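PDB 5A9D: solute carrier family 15 member 1 from Mus musculus, which cotransports protons and small peptides across the intestinal cell membrane, and is represented by its extracellular domain. Local coordinates for residues 19-22 / 23-26; 64-67 / 68-71; 131-134 / 135-139. One frame throughout, in Å; residues are numbered along the deposited sequence.

The extracellular domain is built of two immunoglobulin-like beta sandwiches in tandem, and the three contacts follow the chain in order: contacts 1 and 2 in the first sandwich, contact 3 in the second. Contact 1 is a hairpin joining strand 17-21 to strand 24-28 within one sheet. Contact 2, about 17 Å away between centres, leads into strand 69-76 of the facing sheet near the join of the two sandwiches, where its Q67 touches the second. Contact 3 crosses between the sheets of that second sandwich, from strand 125-132 to strand 138-142; its centre is about 21 Å from contact 2 and 36 Å from contact 1, which lies on the opposite side of the chain's centre.

Contact 1 (19-22 / 23-26); sequences VHFP and GNSV
V19 and V26 face each other as an antiparallel hydrogen-bonded pair, with V19 N donating to V26 O (2.9 Å) and V26 N returning the bond to V19 O (3.0 Å). Two residues nearer the turn, F21 and N24 repeat the pattern: F21 N gives to N24 O at 2.8 Å, and N24 N returns a bond of 3.1 Å to F21 O. This second pair closes a tight beta hairpin over a type II turn, F21 to N24. P22 suits the first corner because its ring fixes the required negative phi; G23 suits the second because positive phi (82°) would press a side chain against P22 O.

The polar side-chain contact lies on the face carrying H20 and S25, which form the non-hydrogen-bonded pair. H20 ND1 and S25 OG share a hydrogen bond of 2.9 Å. With its CG anti to the carbonyl carbon (chi1 -54°), the imidazole hangs beside its own backbone N and can meet the serine across the strands. H20 NE2 has a weak bond to S51 OG, and a leucine in place of this histidine would probably leave both serine hydroxyls without their imidazole partner.

The face carrying V19, F21, N24 and V26 is mostly nonpolar, with the N24 amide at its turn end. V19 CG1 lies 3.4 Å above the F21 ring plane, offset toward the rim. The amide runs alongside the phenylalanine, its plane 18° from the ring, and N24 OD1 comes within 3.5 Å of F21 CB.

That face looks into the sandwich: F21 stacks on F40 of strand 32-41 and touches I7 and V9 of strand 4-11, V19 reaches L73 and V75 of strand 69-76, and on the other edge of strand 17-21 H20 pairs through its backbone with N49 of strand 49-52.

Contact 2 (64-67 / 68-71); sequences DFEQ and GHRH. With GOL (glycerol), chain E.
The rings of F65 and H71 meet in a T-shaped stack, the phenylalanine presenting its edge to the imidazole face. F65 CD1 stands 3.6 Å above the H71 ring, over its centre; the centroids are 5.1 Å apart and the planes at 79°. The same imidazole also works through its rim, for E66 N donates to H71 NE2 (3.1 Å, N-H...N 161°), tilted from the ring plane. With CG anti to the carbonyl carbon, H71 swings its ring back toward both partners. Histidine suits this place because it offers both an aromatic face and a nitrogen acceptor.

H69 is gripped at both ring nitrogens. Its ND1 donates to Q67 O at 2.9 Å, with the oxygen lying in the imidazole plane, while NE2 shares a 2.7 Å hydrogen bond with O2 of a glycerol, probably from the crystallisation liquor. E66 OE1 lies over the ring's centre, 4.2 Å above it, and takes a weak bond from glycerol O3.

What presents these groups is the type II turn from E66 to H69, closed by a weak bond from H69 N to E66 O. G68 holds a positive phi (82°), where a side chain would collide with Q67 O. The Q67 side chain leaves the turn to touch V117 and E119 of strand 116-121, joining this loop to the second sandwich. Farther out, Q6 O of strand 4-11 holds H71 ND1, and R70 NH1 bonds to P186 O of the second subunit.

Since H71 accepts at NE2 and meets a carbonyl at ND1, it is probably the neutral tautomer with its proton on ND1. H69 likewise carries a proton on ND1; the carboxylate of E66 might stabilise a positive charge there, with its long, weak ion pair to K85 working against this.

Contact 3 (131-134 / 135-139); sequences FFPS and GEKQY
K137 NZ points back at S134 O, a weak hydrogen bond of 3.5 Å that spans the bend of the chain. The bend is a crossover loop of the second immunoglobulin-like sandwich, carrying the chain from strand 125-132 in one sheet to strand 138-142 in the other.

Lysine suits this place because its long methylene arm can follow the inside of the loop while its ammonium group comes near the backbone oxygens of P133 and S134. The arm bends on the way: chi2 (-66°) folds it and chi3 (143°) turns it again, bringing the tip toward these two residues. There it is likely that the positive charge is partly balanced by the carbonyl dipoles of both, although NZ meets P133 O at too poor an angle to bond. Along its length the lysine also packs on M113 of strand 109-113 and on L159, and its backbone N is held by S156 OG.

The corner itself depends on two special residues. P133 stiffens the chain where strand 125-132 ends, and G135, with a positive phi (107°), takes a conformation that would jam a side chain against S134 O. Beyond the corner the chain enters strand 138-142. The tightest approach across the loop is made by the carbon next to the ammonium, K137 CE, 3.0 Å from P133 O.

Contact 1 (19-22 / 23-26)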
ATOM      1  N   VAL A  19     -18.177 -13.622  -8.904  1.00 33.59           N
ATOM      2  CA  VAL A  19     -17.036 -13.043  -9.603  1.00 32.85           C
ATOM      3  C   VAL A  19     -16.657 -14.049 -10.666  1.00 36.16           C
ATOM      4  O   VAL A  19     -16.348 -15.210 -10.348  1.00 34.26           O
ATOM      5  CB  VAL A  19     -15.850 -12.739  -8.656  1.00 35.48           C
ATOM      6  CG1 VAL A  19     -14.687 -12.151  -9.457  1.00 35.57           C
ATOM      7  CG2 VAL A  19     -16.279 -11.768  -7.556  1.00 34.87           C
ATOM      8  N   HIS A  20     -16.713 -13.616 -11.920  1.00 34.88           N
ATOM      9  CA  HIS A  20     -16.401 -14.449 -13.074  1.00 37.80           C
ATOM     10  C   HIS A  20     -14.996 -14.139 -13.527  1.00 44.99           C
ATOM     11  O   HIS A  20     -14.721 -13.056 -14.035  1.00 46.26           O
ATOM     12  CB  HIS A  20     -17.395 -14.226 -14.241  1.00 41.17           C
ATOM     13  CG  HIS A  20     -18.836 -14.397 -13.873  1.00 45.21           C
ATOM     14  ND1 HIS A  20     -19.495 -15.592 -14.093  1.00 48.46           N
ATOM     15  CD2 HIS A  20     -19.708 -13.504 -13.344  1.00 47.09           C
ATOM     16  CE1 HIS A  20     -20.741 -15.395 -13.692  1.00 47.90           C
ATOM     17  NE2 HIS A  20     -20.919 -14.148 -13.239  1.00 47.79           N
ATOM     18  N   PHE A  21     -14.104 -15.077 -13.285  1.00 41.97           N
ATOM     19  CA  PHE A  21     -12.715 -14.979 -13.678  1.00 42.47           C
ATOM     20  C   PHE A  21     -12.609 -15.803 -14.956  1.00 52.99           C
ATOM     21  O   PHE A  21     -13.478 -16.650 -15.185  1.00 54.35           O
ATOM     22  CB  PHE A  21     -11.822 -15.610 -12.603  1.00 41.60           C
ATOM     23  CG  PHE A  21     -11.785 -14.900 -11.276  1.00 39.74           C
ATOM     24  CD1 PHE A  21     -10.965 -13.782 -11.090  1.00 42.31           C
ATOM     25  CD2 PHE A  21     -12.504 -15.391 -10.183  1.00 38.86           C
ATOM     26  CE1 PHE A  21     -10.881 -13.153  -9.837  1.00 40.56           C
ATOM     27  CE2 PHE A  21     -12.439 -14.757  -8.943  1.00 40.17           C
ATOM     28  CZ  PHE A  21     -11.605 -13.655  -8.771  1.00 38.31           C
ATOM     29  N   PRO A  22     -11.593 -15.633 -15.814  1.00 53.68           N
ATOM     30  CA  PRO A  22     -11.542 -16.479 -17.025  1.00 57.91           C
ATOM     31  C   PRO A  22     -11.379 -17.964 -16.660  1.00 62.85           C
ATOM     32  O   PRO A  22     -10.495 -18.341 -15.887  1.00 62.55           O
ATOM     33  CB  PRO A  22     -10.366 -15.894 -17.825  1.00 61.07           C
ATOM     34  CG  PRO A  22     -10.173 -14.500 -17.255  1.00 62.38           C
ATOM     35  CD  PRO A  22     -10.470 -14.682 -15.784  1.00 54.27           C
ATOM     36  N   GLY A  23     -12.341 -18.754 -17.110  1.00 61.95           N
ATOM     37  CA  GLY A  23     -12.412 -20.188 -16.865  1.00 62.61           C
ATOM     38  C   GLY A  23     -12.987 -20.628 -15.526  1.00 62.22           C
ATOM     39  O   GLY A  23     -13.162 -21.835 -15.322  1.00 61.91           O
ATOM     40  N   ASN A  24     -13.255 -19.678 -14.580  1.00 53.81           N
ATOM     41  CA  ASN A  24     -13.784 -20.063 -13.274  1.00 50.87           C
ATOM     42  C   ASN A  24     -14.620 -18.949 -12.587  1.00 48.42           C
ATOM     43  O   ASN A  24     -14.213 -17.786 -12.515  1.00 45.51           O
ATOM     44  CB  ASN A  24     -12.664 -20.643 -12.366  1.00 54.63           C
ATOM     45  CG  ASN A  24     -12.228 -19.883 -11.160  1.00 81.63           C
ATOM     46  OD1 ASN A  24     -11.575 -18.841 -11.232  1.00 76.65           O
ATOM     47  ND2 ASN A  24     -12.480 -20.478 -10.002  1.00 75.65           N
ATOM     48  N   SER A  25     -15.826 -19.326 -12.127  1.00 42.64           N
ATOM     49  CA  SER A  25     -16.745 -18.434 -11.421  1.00 40.86           C
ATOM     50  C   SER A  25     -16.873 -18.836  -9.966  1.00 45.36           C
ATOM     51  O   SER A  25     -16.987 -20.025  -9.645  1.00 47.64           O
ATOM     52  CB  SER A  25     -18.122 -18.441 -12.064  1.00 44.91           C
ATOM     53  OG  SER A  25     -18.047 -17.946 -13.388  1.00 56.70           O
ATOM     54  N   VAL A  26     -16.856 -17.845  -9.087  1.00 39.73           N
ATOM     55  CA  VAL A  26     -16.968 -18.058  -7.653  1.00 38.41           C
ATOM     56  C   VAL A  26     -18.172 -17.300  -7.137  1.00 37.44           C
ATOM     57  O   VAL A  26     -18.249 -16.075  -7.301  1.00 34.63           O
ATOM     58  CB  VAL A  26     -15.675 -17.655  -6.898  1.00 43.45           C
ATOM     59  CG1 VAL A  26     -15.887 -17.732  -5.378  1.00 42.91           C
ATOM     60  CG2 VAL A  26     -14.528 -18.568  -7.302  1.00 45.04           C
TER

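Contact 2 (64-67 / 68-71)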
ATOM      1  N   ASP A  64      -6.646  -3.227 -12.357  1.00 76.10           N
ATOM      2  CA  ASP A  64      -5.717  -2.709 -11.389  1.00 73.88           C
ATOM      3  C   ASP A  64      -5.210  -3.885 -10.538  1.00 66.97           C
ATOM      4  O   ASP A  64      -5.490  -3.969  -9.339  1.00 64.42           O
ATOM      5  CB  ASP A  64      -6.304  -1.510 -10.592  1.00 77.51           C
ATOM      6  CG  ASP A  64      -7.273  -1.802  -9.461  1.00 85.04           C
ATOM      7  OD1 ASP A  64      -8.474  -1.991  -9.744  1.00 87.22           O
ATOM      8  OD2 ASP A  64      -6.852  -1.710  -8.285  1.00 86.94           O
ATOM      9  N   PHE A  65      -4.500  -4.832 -11.214  1.00 55.33           N
ATOM     10  CA  PHE A  65      -3.860  -5.948 -10.533  1.00 48.34           C
ATOM     11  C   PHE A  65      -2.390  -5.950 -10.871  1.00 49.25           C
ATOM     12  O   PHE A  65      -2.036  -5.852 -12.036  1.00 52.80           O
ATOM     13  CB  PHE A  65      -4.497  -7.282 -10.874  1.00 47.50           C
ATOM     14  CG  PHE A  65      -5.931  -7.390 -10.436  1.00 45.75           C
ATOM     15  CD1 PHE A  65      -6.252  -7.693  -9.119  1.00 44.91           C
ATOM     16  CD2 PHE A  65      -6.966  -7.190 -11.343  1.00 47.08           C
ATOM     17  CE1 PHE A  65      -7.585  -7.789  -8.716  1.00 46.21           C
ATOM     18  CE2 PHE A  65      -8.292  -7.270 -10.939  1.00 49.41           C
ATOM     19  CZ  PHE A  65      -8.599  -7.593  -9.636  1.00 46.74           C
ATOM     20  N   GLU A  66      -1.533  -6.021  -9.864  1.00 41.09           N
ATOM     21  CA  GLU A  66      -0.091  -6.046 -10.064  1.00 39.85           C
ATOM     22  C   GLU A  66       0.435  -7.463  -9.995  1.00 40.42           C
ATOM     23  O   GLU A  66       0.112  -8.206  -9.060  1.00 38.81           O
ATOM     24  CB  GLU A  66       0.631  -5.182  -9.025  1.00 40.98           C
ATOM     25  CG  GLU A  66       0.351  -3.702  -9.112  1.00 54.68           C
ATOM     26  CD  GLU A  66       1.387  -2.879  -8.375  1.00 95.48           C
ATOM     27  OE1 GLU A  66       1.278  -2.748  -7.134  1.00 86.75           O
ATOM     28  OE2 GLU A  66       2.368  -2.459  -9.035  1.00104.24           O
ATOM     29  N   GLN A  67       1.285  -7.836 -10.945  1.00 38.07           N
ATOM     30  CA  GLN A  67       1.881  -9.179 -10.893  1.00 39.04           C
ATOM     31  C   GLN A  67       2.864  -9.271  -9.716  1.00 40.96           C
ATOM     32  O   GLN A  67       3.452  -8.262  -9.313  1.00 38.92           O
ATOM     33  CB  GLN A  67       2.524  -9.600 -12.231  1.00 43.37           C
ATOM     34  CG  GLN A  67       3.414  -8.537 -12.866  1.00 51.73           C
ATOM     35  CD  GLN A  67       3.572  -8.775 -14.337  1.00 65.15           C
ATOM     36  OE1 GLN A  67       4.150  -9.770 -14.766  1.00 66.37           O
ATOM     37  NE2 GLN A  67       3.107  -7.839 -15.146  1.00 50.35           N
ATOM     38  N   GLY A  68       2.926 -10.456  -9.114  1.00 37.78           N
ATOM     39  CA  GLY A  68       3.755 -10.720  -7.946  1.00 37.00           C
ATOM     40  C   GLY A  68       3.103 -10.282  -6.650  1.00 37.66           C
ATOM     41  O   GLY A  68       3.723 -10.380  -5.584  1.00 36.39           O
ATOM     42  N   HIS A  69       1.833  -9.791  -6.732  1.00 32.96           N
ATOM     43  CA  HIS A  69       1.098  -9.295  -5.578  1.00 31.71           C
ATOM     44  C   HIS A  69      -0.209 -10.001  -5.299  1.00 33.61           C
ATOM     45  O   HIS A  69      -0.832 -10.551  -6.212  1.00 33.00           O
ATOM     46  CB  HIS A  69       0.837  -7.784  -5.719  1.00 32.67           C
ATOM     47  CG  HIS A  69       2.091  -6.966  -5.702  1.00 36.58           C
ATOM     48  ND1 HIS A  69       2.974  -6.963  -6.785  1.00 39.80           N
ATOM     49  CD2 HIS A  69       2.566  -6.135  -4.749  1.00 37.46           C
ATOM     50  CE1 HIS A  69       3.964  -6.158  -6.435  1.00 38.91           C
ATOM     51  NE2 HIS A  69       3.754  -5.634  -5.226  1.00 38.51           N
ATOM     52  N   ARG A  70      -0.629  -9.976  -4.034  1.00 30.97           N
ATOM     53  CA  ARG A  70      -1.916 -10.466  -3.569  1.00 32.58           C
ATOM     54  C   ARG A  70      -2.864  -9.291  -3.504  1.00 35.67           C
ATOM     55  O   ARG A  70      -2.443  -8.154  -3.318  1.00 33.55           O
ATOM     56  CB  ARG A  70      -1.853 -11.079  -2.172  1.00 33.50           C
ATOM     57  CG  ARG A  70      -1.181 -12.398  -2.097  1.00 38.39           C
ATOM     58  CD  ARG A  70      -1.066 -12.757  -0.651  1.00 41.76           C
ATOM     59  NE  ARG A  70      -0.502 -14.087  -0.492  1.00 44.34           N
ATOM     60  CZ  ARG A  70      -0.152 -14.610   0.675  1.00 62.42           C
ATOM     61  NH1 ARG A  70      -0.347 -13.930   1.804  1.00 43.27           N
ATOM     62  NH2 ARG A  70       0.378 -15.824   0.729  1.00 51.83           N
ATOM     63  N   HIS A  71      -4.148  -9.581  -3.645  1.00 31.22           N
ATOM     64  CA  HIS A  71      -5.182  -8.576  -3.619  1.00 30.53           C
ATOM     65  C   HIS A  71      -6.417  -9.141  -2.964  1.00 34.17           C
ATOM     66  O   HIS A  71      -6.700 -10.330  -3.100  1.00 32.81           O
ATOM     67  CB  HIS A  71      -5.569  -8.170  -5.056  1.00 30.89           C
ATOM     68  CG  HIS A  71      -4.409  -7.797  -5.937  1.00 34.38           C
ATOM     69  ND1 HIS A  71      -3.610  -8.775  -6.530  1.00 35.83           N
ATOM     70  CD2 HIS A  71      -3.961  -6.574  -6.314  1.00 35.30           C
ATOM     71  CE1 HIS A  71      -2.679  -8.113  -7.202  1.00 35.57           C
ATOM     72  NE2 HIS A  71      -2.860  -6.790  -7.119  1.00 35.65           N
TER
HETATM   73  C1  GOL E1582       4.289  -4.393  -1.391  1.00 70.95           C
HETATM   74  O1  GOL E1582       5.641  -4.608  -0.976  1.00 71.88           O
HETATM   75  C2  GOL E1582       4.251  -3.472  -2.591  1.00 69.77           C
HETATM   76  O2  GOL E1582       5.149  -3.975  -3.599  1.00 67.53           O
HETATM   77  C3  GOL E1582       2.858  -3.255  -3.150  1.00 69.80           C
HETATM   78  O3  GOL E1582       2.855  -2.559  -4.405  1.00 67.40           O

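Contact 3 (131-134 / 135-139)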
ATOM      1  N   PHE A 131      11.760  -8.081  -4.121  1.00 28.64           N
ATOM      2  CA  PHE A 131      12.985  -8.582  -3.514  1.00 31.44           C
ATOM      3  C   PHE A 131      13.783  -9.535  -4.395  1.00 37.81           C
ATOM      4  O   PHE A 131      13.232 -10.336  -5.146  1.00 34.99           O
ATOM      5  CB  PHE A 131      12.668  -9.206  -2.136  1.00 34.79           C
ATOM      6  CG  PHE A 131      12.146  -8.158  -1.159  1.00 36.02           C
ATOM      7  CD1 PHE A 131      10.838  -7.707  -1.228  1.00 35.91           C
ATOM      8  CD2 PHE A 131      12.956  -7.659  -0.148  1.00 39.54           C
ATOM      9  CE1 PHE A 131      10.372  -6.710  -0.357  1.00 37.58           C
ATOM     10  CE2 PHE A 131      12.477  -6.695   0.749  1.00 41.43           C
ATOM     11  CZ  PHE A 131      11.201  -6.193   0.614  1.00 37.47           C
ATOM     12  N   PHE A 132      15.114  -9.392  -4.315  1.00 36.70           N
ATOM     13  CA  PHE A 132      16.075 -10.084  -5.171  1.00 36.78           C
ATOM     14  C   PHE A 132      17.239 -10.601  -4.383  1.00 42.79           C
ATOM     15  O   PHE A 132      17.647  -9.950  -3.414  1.00 41.87           O
ATOM     16  CB  PHE A 132      16.624  -9.099  -6.250  1.00 37.07           C
ATOM     17  CG  PHE A 132      15.539  -8.461  -7.094  1.00 36.10           C
ATOM     18  CD1 PHE A 132      14.913  -7.291  -6.682  1.00 35.89           C
ATOM     19  CD2 PHE A 132      15.120  -9.055  -8.281  1.00 35.43           C
ATOM     20  CE1 PHE A 132      13.843  -6.761  -7.410  1.00 34.49           C
ATOM     21  CE2 PHE A 132      14.098  -8.484  -9.040  1.00 36.44           C
ATOM     22  CZ  PHE A 132      13.476  -7.337  -8.608  1.00 32.82           C
ATOM     23  N   PRO A 133      17.863 -11.732  -4.820  1.00 43.48           N
ATOM     24  CA  PRO A 133      19.087 -12.190  -4.139  1.00 44.50           C
ATOM     25  C   PRO A 133      20.219 -11.174  -4.370  1.00 49.95           C
ATOM     26  O   PRO A 133      20.152 -10.387  -5.327  1.00 45.60           O
ATOM     27  CB  PRO A 133      19.392 -13.524  -4.832  1.00 48.47           C
ATOM     28  CG  PRO A 133      18.132 -13.913  -5.540  1.00 51.56           C
ATOM     29  CD  PRO A 133      17.522 -12.617  -5.954  1.00 44.53           C
ATOM     30  N   SER A 134      21.265 -11.190  -3.519  1.00 51.93           N
ATOM     31  CA  SER A 134      22.385 -10.242  -3.631  1.00 52.71           C
ATOM     32  C   SER A 134      23.144 -10.293  -4.961  1.00 56.27           C
ATOM     33  O   SER A 134      23.076 -11.281  -5.689  1.00 55.85           O
ATOM     34  CB  SER A 134      23.373 -10.418  -2.477  1.00 58.19           C
ATOM     35  OG  SER A 134      23.048 -11.479  -1.610  1.00 71.06           O
ATOM     36  N   GLY A 135      23.872  -9.222  -5.244  1.00 52.98           N
ATOM     37  CA  GLY A 135      24.719  -9.121  -6.420  1.00 53.49           C
ATOM     38  C   GLY A 135      24.182  -8.200  -7.476  1.00 52.83           C
ATOM     39  O   GLY A 135      23.015  -7.807  -7.416  1.00 50.77           O
ATOM     40  N   GLU A 136      25.046  -7.816  -8.436  1.00 49.51           N
ATOM     41  CA  GLU A 136      24.670  -6.928  -9.561  1.00 47.68           C
ATOM     42  C   GLU A 136      23.519  -7.601 -10.366  1.00 49.28           C
ATOM     43  O   GLU A 136      23.594  -8.783 -10.675  1.00 47.42           O
ATOM     44  CB  GLU A 136      25.913  -6.679 -10.438  1.00 51.90           C
ATOM     45  CG  GLU A 136      25.705  -5.910 -11.728  1.00 63.70           C
ATOM     46  CD  GLU A 136      26.945  -5.816 -12.593  1.00 91.53           C
ATOM     47  OE1 GLU A 136      27.303  -6.828 -13.236  1.00 86.61           O
ATOM     48  OE2 GLU A 136      27.534  -4.712 -12.666  1.00 97.07           O
ATOM     49  N   LYS A 137      22.444  -6.867 -10.637  1.00 45.52           N
ATOM     50  CA  LYS A 137      21.293  -7.385 -11.386  1.00 45.62           C
ATOM     51  C   LYS A 137      21.145  -6.559 -12.649  1.00 50.90           C
ATOM     52  O   LYS A 137      21.228  -5.321 -12.596  1.00 49.15           O
ATOM     53  CB  LYS A 137      19.957  -7.266 -10.572  1.00 44.42           C
ATOM     54  CG  LYS A 137      19.906  -8.004  -9.230  1.00 50.31           C
ATOM     55  CD  LYS A 137      19.963  -9.508  -9.396  1.00 64.29           C
ATOM     56  CE  LYS A 137      20.781 -10.112  -8.290  1.00 73.41           C
ATOM     57  NZ  LYS A 137      21.042 -11.547  -8.503  1.00 60.25           N
ATOM     58  N   GLN A 138      20.881  -7.232 -13.771  1.00 46.88           N
ATOM     59  CA  GLN A 138      20.610  -6.544 -15.025  1.00 46.34           C
ATOM     60  C   GLN A 138      19.117  -6.183 -15.033  1.00 45.72           C
ATOM     61  O   GLN A 138      18.303  -6.932 -14.514  1.00 45.70           O
ATOM     62  CB  GLN A 138      20.926  -7.439 -16.226  1.00 50.17           C
ATOM     63  CG  GLN A 138      22.406  -7.568 -16.527  1.00 72.31           C
ATOM     64  CD  GLN A 138      22.636  -7.438 -18.002  1.00 95.13           C
ATOM     65  OE1 GLN A 138      22.550  -8.424 -18.752  1.00 89.10           O
ATOM     66  NE2 GLN A 138      22.866  -6.203 -18.456  1.00 88.92           N
ATOM     67  N   TYR A 139      18.753  -5.046 -15.615  1.00 39.42           N
ATOM     68  CA  TYR A 139      17.350  -4.669 -15.745  1.00 36.51           C
ATOM     69  C   TYR A 139      17.094  -3.801 -16.963  1.00 43.88           C
ATOM     70  O   TYR A 139      18.026  -3.223 -17.539  1.00 44.42           O
ATOM     71  CB  TYR A 139      16.782  -4.037 -14.458  1.00 34.53           C
ATOM     72  CG  TYR A 139      17.358  -2.700 -14.060  1.00 35.51           C
ATOM     73  CD1 TYR A 139      18.536  -2.617 -13.317  1.00 38.11           C
ATOM     74  CD2 TYR A 139      16.684  -1.519 -14.346  1.00 34.57           C
ATOM     75  CE1 TYR A 139      19.034  -1.386 -12.892  1.00 36.91           C
ATOM     76  CE2 TYR A 139      17.181  -0.289 -13.946  1.00 35.83           C
ATOM     77  CZ  TYR A 139      18.348  -0.226 -13.215  1.00 39.16           C
ATOM     78  OH  TYR A 139      18.775   0.999 -12.810  1.00 40.02           O
TER